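Local coordinates for protein superoxide dismutase [Mn/Fe] (Aeropyrum pernix, PDB 3AK2) that catalyses the dismutation of superoxide to hydrogen peroxide and molecular oxygen, using a protein-bound manganese ion or, as a cambialistic enzyme, iron in its place, at residues Y7-L12 with L30-H35; I77-F82 with E148-L153; P160-D165 with E184-V189. All coordinates share one frame; numbering follows the deposited sequence.

Contact 1: Y7-L12 with L30-H35. With MN (manganese (II) ion), chain E; EDO (1,2-ethanediol), chain J; EDO (1,2-ethanediol), chain G; EDO (1,2-ethanediol), chain I.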
loop_
_atom_site.group_PDB
_atom_site.type_symbol
_atom_site.label_atom_id
_atom_site.label_comp_id
_atom_site.label_asym_id
_atom_site.label_seq_id
_atom_site.Cartn_x
_atom_site.Cartn_y
_atom_site.Cartn_z
ATOM N N TYR A 7 -15.206 -18.876 9.140
ATOM C CA TYR A 7 -14.061 -19.520 8.509
ATOM C C TYR A 7 -13.461 -20.511 9.491
ATOM O O TYR A 7 -13.566 -20.338 10.707
ATOM C CB TYR A 7 -13.033 -18.472 8.062
ATOM C CG TYR A 7 -13.657 -17.479 7.118
ATOM C CD1 TYR A 7 -13.945 -16.181 7.530
ATOM C CD2 TYR A 7 -14.018 -17.857 5.825
ATOM C CE1 TYR A 7 -14.550 -15.277 6.669
ATOM C CE2 TYR A 7 -14.631 -16.964 4.966
ATOM C CZ TYR A 7 -14.896 -15.678 5.392
ATOM O OH TYR A 7 -15.503 -14.782 4.546
ATOM N N GLU A 8 -12.860 -21.564 8.953
ATOM C CA GLU A 8 -12.242 -22.610 9.765
ATOM C C GLU A 8 -10.860 -22.919 9.231
ATOM O O GLU A 8 -10.623 -22.858 8.021
ATOM C CB GLU A 8 -13.067 -23.899 9.730
ATOM C CG GLU A 8 -14.536 -23.759 10.072
ATOM C CD GLU A 8 -15.324 -24.978 9.646
ATOM O OE1 GLU A 8 -16.086 -24.881 8.660
ATOM O OE2 GLU A 8 -15.157 -26.040 10.280
ATOM N N LEU A 9 -9.954 -23.265 10.140
ATOM C CA LEU A 9 -8.624 -23.722 9.767
ATOM C C LEU A 9 -8.697 -25.141 9.200
ATOM O O LEU A 9 -9.104 -26.066 9.906
ATOM C CB LEU A 9 -7.698 -23.703 10.985
ATOM C CG LEU A 9 -6.238 -24.079 10.722
ATOM C CD1 LEU A 9 -5.557 -22.975 9.942
ATOM C CD2 LEU A 9 -5.501 -24.349 12.029
ATOM N N PRO A 10 -8.309 -25.318 7.924
ATOM C CA PRO A 10 -8.302 -26.679 7.393
ATOM C C PRO A 10 -7.099 -27.457 7.920
ATOM O O PRO A 10 -6.080 -26.851 8.259
ATOM C CB PRO A 10 -8.164 -26.462 5.886
ATOM C CG PRO A 10 -7.396 -25.192 5.767
ATOM C CD PRO A 10 -7.863 -24.332 6.919
ATOM N N PRO A 11 -7.206 -28.797 7.991
ATOM C CA PRO A 11 -6.001 -29.570 8.278
ATOM C C PRO A 11 -5.085 -29.527 7.062
ATOM O O PRO A 11 -5.546 -29.225 5.957
ATOM C CB PRO A 11 -6.538 -30.991 8.469
ATOM C CG PRO A 11 -7.780 -31.030 7.638
ATOM C CD PRO A 11 -8.385 -29.662 7.791
ATOM N N LEU A 12 -3.803 -29.814 7.261
ATOM C CA LEU A 12 -2.900 -30.014 6.132
ATOM C C LEU A 12 -3.254 -31.323 5.420
ATOM O O LEU A 12 -3.853 -32.212 6.027
ATOM C CB LEU A 12 -1.440 -30.039 6.591
ATOM C CG LEU A 12 -0.872 -28.782 7.248
ATOM C CD1 LEU A 12 0.600 -28.972 7.518
ATOM C CD2 LEU A 12 -1.100 -27.554 6.385
ATOM N N LEU A 30 4.490 -24.320 12.906
ATOM C CA LEU A 30 4.234 -22.927 13.274
ATOM C C LEU A 30 3.385 -22.231 12.221
ATOM O O LEU A 30 2.490 -21.456 12.544
ATOM C CB LEU A 30 5.544 -22.159 13.448
ATOM C CG LEU A 30 6.440 -22.536 14.627
ATOM C CD1 LEU A 30 7.813 -21.922 14.440
ATOM C CD2 LEU A 30 5.828 -22.074 15.943
ATOM N N HIS A 31 3.676 -22.511 10.960
ATOM C CA HIS A 31 3.023 -21.828 9.856
ATOM C C HIS A 31 1.522 -22.098 9.868
ATOM O O HIS A 31 0.704 -21.196 9.662
ATOM C CB HIS A 31 3.628 -22.299 8.542
ATOM C CG HIS A 31 3.424 -21.349 7.408
ATOM N ND1 HIS A 31 3.994 -21.540 6.168
ATOM C CD2 HIS A 31 2.726 -20.191 7.328
ATOM C CE1 HIS A 31 3.643 -20.549 5.369
ATOM N NE2 HIS A 31 2.880 -19.712 6.051
ATOM N N HIS A 32 1.177 -23.352 10.134
ATOM C CA HIS A 32 -0.199 -23.799 10.147
ATOM C C HIS A 32 -0.895 -23.403 11.444
ATOM O O HIS A 32 -1.949 -22.758 11.422
ATOM C CB HIS A 32 -0.218 -25.317 9.964
ATOM C CG HIS A 32 -1.586 -25.914 9.912
ATOM N ND1 HIS A 32 -2.001 -26.893 10.788
ATOM C CD2 HIS A 32 -2.630 -25.683 9.081
ATOM C CE1 HIS A 32 -3.243 -27.239 10.500
ATOM N NE2 HIS A 32 -3.647 -26.520 9.469
ATOM N N GLN A 33 -0.293 -23.786 12.570
ATOM C CA GLN A 33 -0.919 -23.635 13.886
ATOM C C GLN A 33 -0.933 -22.209 14.407
ATOM O O GLN A 33 -1.837 -21.832 15.155
ATOM C CB GLN A 33 -0.244 -24.543 14.922
ATOM C CG GLN A 33 -0.385 -26.026 14.614
ATOM C CD GLN A 33 0.123 -26.931 15.725
ATOM O OE1 GLN A 33 -0.177 -28.126 15.742
ATOM N NE2 GLN A 33 0.897 -26.373 16.649
ATOM N N LYS A 34 0.071 -21.423 14.033
ATOM C CA LYS A 34 0.160 -20.053 14.519
ATOM C C LYS A 34 -0.313 -19.063 13.463
ATOM O O LYS A 34 -1.302 -18.362 13.667
ATOM C CB LYS A 34 1.579 -19.731 15.011
ATOM C CG LYS A 34 2.078 -20.641 16.141
ATOM C CD LYS A 34 1.251 -20.464 17.415
ATOM C CE LYS A 34 1.884 -21.164 18.610
ATOM N NZ LYS A 34 1.648 -22.630 18.585
ATOM N N HIS A 35 0.360 -19.034 12.321
ATOM C CA HIS A 35 0.066 -18.014 11.317
ATOM C C HIS A 35 -1.282 -18.205 10.624
ATOM O O HIS A 35 -2.127 -17.313 10.661
ATOM C CB HIS A 35 1.212 -17.885 10.316
ATOM C CG HIS A 35 2.503 -17.486 10.953
ATOM N ND1 HIS A 35 2.753 -16.197 11.374
ATOM C CD2 HIS A 35 3.600 -18.207 11.283
ATOM C CE1 HIS A 35 3.955 -16.139 11.917
ATOM N NE2 HIS A 35 4.489 -17.346 11.877
HETATM MN MN MN E . 2.370 -17.664 5.464
HETATM C C1 EDO J . -6.707 -27.934 11.499
HETATM O O1 EDO J . -7.935 -27.571 12.143
HETATM C C2 EDO J . -5.897 -28.844 12.415
HETATM O O2 EDO J . -5.252 -29.860 11.638
HETATM C C1 EDO G . -1.837 -30.764 10.437
HETATM O O1 EDO G . -3.067 -30.995 9.753
HETATM C C2 EDO G . -0.844 -31.867 10.106
HETATM O O2 EDO G . -1.166 -33.023 10.887
HETATM C C1 EDO I . 0.942 -15.901 14.842
HETATM O O1 EDO I . 1.238 -15.667 16.225
HETATM C C2 EDO I . 0.575 -14.574 14.182
HETATM O O2 EDO I . 0.793 -14.668 12.769
HETATM O O HOH W 1 2.033 -15.746 4.624
#

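Contact 2: I77-F82 with E148-L153. With MN (manganese (II) ion), chain E; EDO (1,2-ethanediol), chain F.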
loop_
_atom_site.group_PDB
_atom_site.type_symbol
_atom_site.label_atom_id
_atom_site.label_comp_id
_atom_site.label_asym_id
_atom_site.label_seq_id
_atom_site.Cartn_x
_atom_site.Cartn_y
_atom_site.Cartn_z
ATOM N N ILE A 77 -7.506 -17.484 2.635
ATOM C CA ILE A 77 -7.647 -18.149 1.343
ATOM C C ILE A 77 -6.300 -18.481 0.691
ATOM O O ILE A 77 -6.146 -19.548 0.103
ATOM C CB ILE A 77 -8.596 -17.394 0.392
ATOM C CG1 ILE A 77 -9.045 -18.337 -0.731
ATOM C CG2 ILE A 77 -7.972 -16.083 -0.114
ATOM C CD1 ILE A 77 -10.148 -17.785 -1.589
ATOM N N MET A 78 -5.318 -17.590 0.821
ATOM C CA MET A 78 -4.006 -17.843 0.228
ATOM C C MET A 78 -3.337 -19.068 0.847
ATOM O O MET A 78 -2.784 -19.896 0.125
ATOM C CB MET A 78 -3.090 -16.614 0.305
ATOM C CG MET A 78 -3.595 -15.388 -0.463
ATOM S SD MET A 78 -3.684 -15.612 -2.256
ATOM C CE MET A 78 -1.938 -15.543 -2.693
ATOM N N HIS A 79 -3.403 -19.208 2.171
ATOM C CA HIS A 79 -2.835 -20.405 2.813
ATOM C C HIS A 79 -3.634 -21.662 2.485
ATOM O O HIS A 79 -3.066 -22.742 2.341
ATOM C CB HIS A 79 -2.685 -20.219 4.326
ATOM C CG HIS A 79 -1.604 -19.256 4.705
ATOM N ND1 HIS A 79 -1.794 -17.891 4.696
ATOM C CD2 HIS A 79 -0.318 -19.455 5.082
ATOM C CE1 HIS A 79 -0.672 -17.291 5.053
ATOM N NE2 HIS A 79 0.239 -18.216 5.294
ATOM N N THR A 80 -4.949 -21.514 2.357
ATOM C CA THR A 80 -5.826 -22.623 1.983
ATOM C C THR A 80 -5.446 -23.207 0.619
ATOM O O THR A 80 -5.541 -24.418 0.418
ATOM C CB THR A 80 -7.303 -22.173 2.016
ATOM O OG1 THR A 80 -7.672 -21.877 3.368
ATOM C CG2 THR A 80 -8.245 -23.243 1.458
ATOM N N ILE A 81 -5.001 -22.355 -0.300
ATOM C CA ILE A 81 -4.513 -22.812 -1.603
ATOM C C ILE A 81 -3.075 -23.345 -1.485
ATOM O O ILE A 81 -2.733 -24.374 -2.077
ATOM C CB ILE A 81 -4.602 -21.684 -2.657
ATOM C CG1 ILE A 81 -6.058 -21.228 -2.821
ATOM C CG2 ILE A 81 -4.006 -22.137 -3.991
ATOM C CD1 ILE A 81 -6.225 -19.952 -3.629
ATOM N N PHE A 82 -2.253 -22.656 -0.693
ATOM C CA PHE A 82 -0.836 -22.992 -0.512
ATOM C C PHE A 82 -0.590 -24.444 -0.079
ATOM O O PHE A 82 0.266 -25.123 -0.655
ATOM C CB PHE A 82 -0.212 -22.008 0.487
ATOM C CG PHE A 82 1.274 -22.170 0.693
ATOM C CD1 PHE A 82 2.162 -22.085 -0.372
ATOM C CD2 PHE A 82 1.786 -22.362 1.977
ATOM C CE1 PHE A 82 3.542 -22.220 -0.164
ATOM C CE2 PHE A 82 3.157 -22.487 2.197
ATOM C CZ PHE A 82 4.036 -22.420 1.124
ATOM N N GLU A 148 1.707 -8.480 -2.332
ATOM C CA GLU A 148 2.377 -8.033 -1.107
ATOM C C GLU A 148 1.420 -8.201 0.070
ATOM O O GLU A 148 0.201 -8.122 -0.105
ATOM C CB GLU A 148 2.862 -6.587 -1.249
ATOM C CG GLU A 148 4.051 -6.463 -2.201
ATOM C CD GLU A 148 4.566 -5.043 -2.379
ATOM O OE1 GLU A 148 5.228 -4.799 -3.409
ATOM O OE2 GLU A 148 4.315 -4.176 -1.505
ATOM N N LYS A 149 1.961 -8.437 1.266
ATOM C CA LYS A 149 1.150 -8.921 2.387
ATOM C C LYS A 149 0.291 -10.077 1.868
ATOM O O LYS A 149 0.832 -11.004 1.273
ATOM C CB LYS A 149 0.314 -7.802 3.029
ATOM C CG LYS A 149 1.155 -6.719 3.719
ATOM C CD LYS A 149 0.367 -5.905 4.753
ATOM C CE LYS A 149 -0.705 -5.031 4.140
ATOM N NZ LYS A 149 -1.270 -4.176 5.219
ATOM N N HIS A 150 -1.024 -10.015 2.071
ATOM C CA HIS A 150 -1.945 -10.974 1.455
ATOM C C HIS A 150 -2.888 -10.317 0.475
ATOM O O HIS A 150 -3.597 -11.004 -0.264
ATOM C CB HIS A 150 -2.785 -11.655 2.523
ATOM C CG HIS A 150 -1.975 -12.393 3.525
ATOM N ND1 HIS A 150 -2.135 -12.241 4.886
ATOM C CD2 HIS A 150 -0.980 -13.290 3.356
ATOM C CE1 HIS A 150 -1.267 -13.019 5.511
ATOM N NE2 HIS A 150 -0.556 -13.664 4.604
ATOM N N ASN A 151 -2.892 -8.987 0.468
ATOM C CA ASN A 151 -4.024 -8.221 -0.050
ATOM C C ASN A 151 -3.576 -6.909 -0.667
ATOM O O ASN A 151 -4.298 -5.921 -0.615
ATOM C CB ASN A 151 -5.024 -7.947 1.081
ATOM C CG ASN A 151 -4.429 -7.095 2.194
ATOM O OD1 ASN A 151 -3.216 -7.110 2.437
ATOM N ND2 ASN A 151 -5.284 -6.358 2.884
ATOM N N VAL A 152 -2.370 -6.893 -1.225
ATOM C CA VAL A 152 -1.856 -5.729 -1.932
ATOM C C VAL A 152 -1.316 -6.243 -3.261
ATOM O O VAL A 152 -0.554 -7.213 -3.297
ATOM C CB VAL A 152 -0.757 -4.996 -1.118
ATOM C CG1 VAL A 152 -0.199 -3.794 -1.889
ATOM C CG2 VAL A 152 -1.294 -4.552 0.252
ATOM N N LEU A 153 -1.740 -5.598 -4.345
ATOM C CA LEU A 153 -1.437 -5.992 -5.737
ATOM C C LEU A 153 -2.322 -7.111 -6.262
ATOM O O LEU A 153 -2.336 -7.360 -7.468
ATOM C CB LEU A 153 0.041 -6.353 -5.967
ATOM C CG LEU A 153 1.111 -5.358 -5.515
ATOM C CD1 LEU A 153 2.503 -5.895 -5.833
ATOM C CD2 LEU A 153 0.909 -3.983 -6.127
HETATM MN MN MN E . 2.370 -17.664 5.464
HETATM C C1 EDO F . 2.759 -2.844 2.812
HETATM O O1 EDO F . 2.442 -3.555 4.013
HETATM C C2 EDO F . 2.532 -3.755 1.614
HETATM O O2 EDO F . 3.777 -4.365 1.256
HETATM O O HOH W 1 2.033 -15.746 4.624
#

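Contact 3: P160-D165 with E184-V189. With MN (manganese (II) ion), chain E.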
loop_
_atom_site.group_PDB
_atom_site.type_symbol
_atom_site.label_atom_id
_atom_site.label_comp_id
_atom_site.label_asym_id
_atom_site.label_seq_id
_atom_site.Cartn_x
_atom_site.Cartn_y
_atom_site.Cartn_z
ATOM N N PRO A 160 -6.068 -17.564 -8.445
ATOM C CA PRO A 160 -4.809 -18.248 -8.141
ATOM C C PRO A 160 -4.948 -19.763 -8.240
ATOM O O PRO A 160 -5.857 -20.344 -7.641
ATOM C CB PRO A 160 -4.512 -17.826 -6.691
ATOM C CG PRO A 160 -5.293 -16.577 -6.487
ATOM C CD PRO A 160 -6.548 -16.777 -7.295
ATOM N N ILE A 161 -4.070 -20.386 -9.023
ATOM C CA ILE A 161 -4.036 -21.850 -9.117
ATOM C C ILE A 161 -2.766 -22.455 -8.516
ATOM O O ILE A 161 -2.743 -23.638 -8.157
ATOM C CB ILE A 161 -4.285 -22.373 -10.563
ATOM C CG1 ILE A 161 -3.169 -21.943 -11.528
ATOM C CG2 ILE A 161 -5.666 -21.931 -11.053
ATOM C CD1 ILE A 161 -3.204 -22.659 -12.883
ATOM N N LEU A 162 -1.721 -21.638 -8.408
ATOM C CA LEU A 162 -0.476 -22.031 -7.764
ATOM C C LEU A 162 0.134 -20.813 -7.087
ATOM O O LEU A 162 0.347 -19.784 -7.723
ATOM C CB LEU A 162 0.508 -22.629 -8.777
ATOM C CG LEU A 162 1.897 -22.985 -8.232
ATOM C CD1 LEU A 162 1.839 -24.043 -7.130
ATOM C CD2 LEU A 162 2.801 -23.452 -9.356
ATOM N N VAL A 163 0.413 -20.942 -5.793
ATOM C CA VAL A 163 0.969 -19.836 -5.017
ATOM C C VAL A 163 2.181 -20.301 -4.223
ATOM O O VAL A 163 2.240 -21.457 -3.786
ATOM C CB VAL A 163 -0.085 -19.180 -4.055
ATOM C CG1 VAL A 163 -1.326 -18.718 -4.822
ATOM C CG2 VAL A 163 -0.476 -20.119 -2.920
ATOM N N ILE A 164 3.150 -19.408 -4.060
ATOM C CA ILE A 164 4.265 -19.643 -3.148
ATOM C C ILE A 164 4.303 -18.521 -2.118
ATOM O O ILE A 164 4.294 -17.340 -2.464
ATOM C CB ILE A 164 5.638 -19.800 -3.865
ATOM C CG1 ILE A 164 6.735 -20.125 -2.839
ATOM C CG2 ILE A 164 5.978 -18.557 -4.680
ATOM C CD1 ILE A 164 8.146 -20.283 -3.409
ATOM N N ASP A 165 4.336 -18.910 -0.852
ATOM C CA ASP A 165 4.419 -17.973 0.253
ATOM C C ASP A 165 5.873 -17.561 0.431
ATOM O O ASP A 165 6.734 -18.418 0.676
ATOM C CB ASP A 165 3.912 -18.663 1.515
ATOM C CG ASP A 165 3.715 -17.717 2.680
ATOM O OD1 ASP A 165 3.999 -16.501 2.569
ATOM O OD2 ASP A 165 3.253 -18.215 3.718
ATOM N N GLU A 184 13.939 -21.964 -4.872
ATOM C CA GLU A 184 14.492 -23.025 -5.710
ATOM C C GLU A 184 14.107 -24.413 -5.193
ATOM O O GLU A 184 13.733 -25.296 -5.969
ATOM C CB GLU A 184 16.014 -22.890 -5.822
ATOM C CG GLU A 184 16.481 -21.697 -6.662
ATOM C CD GLU A 184 16.031 -21.772 -8.115
ATOM O OE1 GLU A 184 16.014 -22.884 -8.689
ATOM O OE2 GLU A 184 15.702 -20.713 -8.687
ATOM N N ASN A 185 14.186 -24.587 -3.878
ATOM C CA ASN A 185 13.845 -25.856 -3.243
ATOM C C ASN A 185 12.351 -26.176 -3.256
ATOM O O ASN A 185 11.959 -27.340 -3.340
ATOM C CB ASN A 185 14.392 -25.902 -1.818
ATOM C CG ASN A 185 15.825 -26.381 -1.768
ATOM O OD1 ASN A 185 16.092 -27.573 -1.902
ATOM N ND2 ASN A 185 16.756 -25.454 -1.569
ATOM N N TRP A 186 11.524 -25.136 -3.193
ATOM C CA TRP A 186 10.069 -25.287 -3.166
ATOM C C TRP A 186 9.519 -26.042 -4.381
ATOM O O TRP A 186 8.535 -26.773 -4.269
ATOM C CB TRP A 186 9.416 -23.909 -3.019
ATOM C CG TRP A 186 7.929 -23.857 -3.223
ATOM C CD1 TRP A 186 6.961 -24.104 -2.291
ATOM C CD2 TRP A 186 7.248 -23.502 -4.430
ATOM N NE1 TRP A 186 5.716 -23.932 -2.850
ATOM C CE2 TRP A 186 5.863 -23.562 -4.161
ATOM C CE3 TRP A 186 7.675 -23.139 -5.714
ATOM C CZ2 TRP A 186 4.900 -23.272 -5.132
ATOM C CZ3 TRP A 186 6.718 -22.850 -6.677
ATOM C CH2 TRP A 186 5.345 -22.915 -6.378
ATOM N N TRP A 187 10.172 -25.893 -5.533
ATOM C CA TRP A 187 9.750 -26.608 -6.739
ATOM C C TRP A 187 9.680 -28.122 -6.543
ATOM O O TRP A 187 8.878 -28.794 -7.186
ATOM C CB TRP A 187 10.666 -26.275 -7.917
ATOM C CG TRP A 187 10.526 -24.860 -8.355
ATOM C CD1 TRP A 187 11.372 -23.827 -8.074
ATOM C CD2 TRP A 187 9.458 -24.306 -9.128
ATOM N NE1 TRP A 187 10.901 -22.662 -8.632
ATOM C CE2 TRP A 187 9.730 -22.929 -9.289
ATOM C CE3 TRP A 187 8.299 -24.841 -9.708
ATOM C CZ2 TRP A 187 8.880 -22.077 -10.003
ATOM C CZ3 TRP A 187 7.457 -23.993 -10.420
ATOM C CH2 TRP A 187 7.757 -22.626 -10.563
ATOM N N ASN A 188 10.502 -28.642 -5.636
ATOM C CA ASN A 188 10.553 -30.080 -5.376
ATOM C C ASN A 188 9.345 -30.639 -4.631
ATOM O O ASN A 188 9.194 -31.859 -4.517
ATOM C CB ASN A 188 11.843 -30.429 -4.640
ATOM C CG ASN A 188 13.069 -30.127 -5.462
ATOM O OD1 ASN A 188 13.287 -30.730 -6.513
ATOM N ND2 ASN A 188 13.876 -29.183 -4.995
ATOM N N VAL A 189 8.482 -29.751 -4.135
ATOM C CA VAL A 189 7.258 -30.177 -3.448
ATOM C C VAL A 189 5.959 -29.672 -4.099
ATOM O O VAL A 189 4.877 -29.864 -3.551
ATOM C CB VAL A 189 7.272 -29.828 -1.924
ATOM C CG1 VAL A 189 8.417 -30.543 -1.205
ATOM C CG2 VAL A 189 7.338 -28.315 -1.695
HETATM MN MN MN E . 2.370 -17.664 5.464
HETATM O O HOH W 2 2.676 -24.061 -2.771
HETATM O O HOH W 1 2.033 -15.746 4.624
#

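Contact 1: Y7-L12 with L30-H35
His32 of helix 25-54 is clasped by Leu9, Pro10 and Leu12 of the extended N-terminal loop. From CB the side chain leaves toward the loop, and with CG anti to the backbone N (chi1 -178°) the ring projects from the helix into the fork between the two leucines. CG and CD2 meet Leu12, whose CD2 lies 3.6 Å from His32 CD2. ND1, on the far rim, hydrogen-bonds Tyr16 OH. CE1 lies beside two ethanediols, probably from the crystallisation liquor, the hydroxyl O2 of one of them near the ring plane. At the tip, NE2 gives its hydrogen to Pro10 O at 2.7 Å, an almost straight bond (174°) that lies in the planes of both the imidazole and the carbonyl. The two faces are filled by aliphatic groups: Leu12 CG sits squarely over the ring centre, 4.0 Å from the centroid, while Leu9 CD2 takes the other face, displaced toward the rim. With both nitrogens engaged and both faces packed, the imidazole is probably held against flipping. Pro10 has no N-H to give, but its carbonyl still ties the loop to the helix. One residue earlier, His31 NE2 binds manganese at 2.2 Å, on another side of the same helix. Both segments lie in the alpha-hairpin domain of this iron/manganese superoxide dismutase, the N-terminal arm being tied to a helix that also carries a metal ligand.

Contact 2: I77-F82 with E148-L153
This is a buried, mainly side-chain contact between the C-terminal end of helix 62-82 and the loop following strand 141-148, joining the alpha-hairpin domain to the C-terminal domain beside the metal. Its centre is the meeting of His79 and His150. His150 NE2 comes to the edge of the His79 ring, close to its plane, and lies 3.7 Å from His79 CE1; the two rings stand steeply to one another, planes at 77°. With CG anti to the carbonyl carbon (chi1 -71°), His79 turns NE2 to manganese, 2.2 Å away, while its ND1 is held by Gly75 O. Met78 adds a looser touch, its CG 4.4 Å from His150 O. The His150 ring is stacked on Trp167 and met edge-to-face by Tyr39. The preceding residue, Lys149, does not touch segment 77-82; its NZ forms salt bridges with Glu126 and Glu148 of the second subunit. Were an alanine to stand here, those two carboxylates would probably lose this cationic mate and the grip between the subunits would weaken. Glu148 OE2 in turn pairs with Lys149 of that second subunit, so the bridge is reciprocal. Back at the metal, the coordinated water 1 lies 3.3 Å from His150 NE2, a weak hydrogen bond of undecided direction. The chemistry thus places His150 in the second shell, where it is likely to influence the metal-bound solvent without touching the ion.

Contact 3: P160-D165 with E184-V189
Strand 159-165, broken by a classic beta bulge where Ile161 and Leu162 both face Leu133, packs against the segment around Trp186 of helix 179-186, the two backbones coming nearest at Ile164 and Trp186, whose CA atoms are 8.1 Å apart. Trp186 carries the contact from the helix side. Its CG is anti to the backbone N (chi1 169°), which drives the indole out toward the strand. Ile164 lies over one face: CG1 stands above the five-membered ring, 3.7 Å from its centroid and 7° off the normal, and CD1 reaches on over the ring fusion to lie 3.5 Å from Trp186 CD2. Leu162 and the indole point at each other from opposing sides, Leu162 CD1 meeting the rim of the six-membered ring 3.7 Å from Trp186 CZ2, so the two aliphatic side chains take a face and an edge of the same indole. The polar edge is served by water 2, which accepts from Trp186 NE1 at 3.0 Å and donates to Val163 O at 2.8 Å. This single water satisfies the indole N-H inside the buried interface and links helix to strand where their polar atoms do not pair directly. Val163 itself turns to the other side of the strand, against Met78 and Phe82 of helix 62-82, and Phe82 also touches Trp186. Behind Trp186 the chain tightens into a 3-10 turn, with Asn185 O receiving both the backbone N and ND2 of Asn188. Asp165 OD2 binds manganese at 2.0 Å, while OD1 accepts a weak hydrogen bond from water 1 and is also hydrogen-bonded to Trp167 N. In this structure the Trp186 indole backs a strand of the antiparallel sheet, and such a strand carrying the aspartate ligand belongs to the C-terminal alpha/beta domain of iron/manganese superoxide dismutases.

The three contacts follow one another along the chain, each closing before the next opens, and converge on one manganese ion. Contact 1 lies in the alpha-hairpin domain, contact 3 in the C-terminal domain, and contact 2 bridges them; their centres are about 14 Å (1 to 2), 13 Å (2 to 3) and 18 Å (1 to 3) apart. Helices 25-54 and 62-82 supply His31 and His79, strand 159-165 supplies Asp165, and His169 completes the protein ligands. Phe82 of contact 2 packs against both His31 and Asp165. The metal site therefore sits at the domain junction, while contacts 1 and 2 also reach the second subunit.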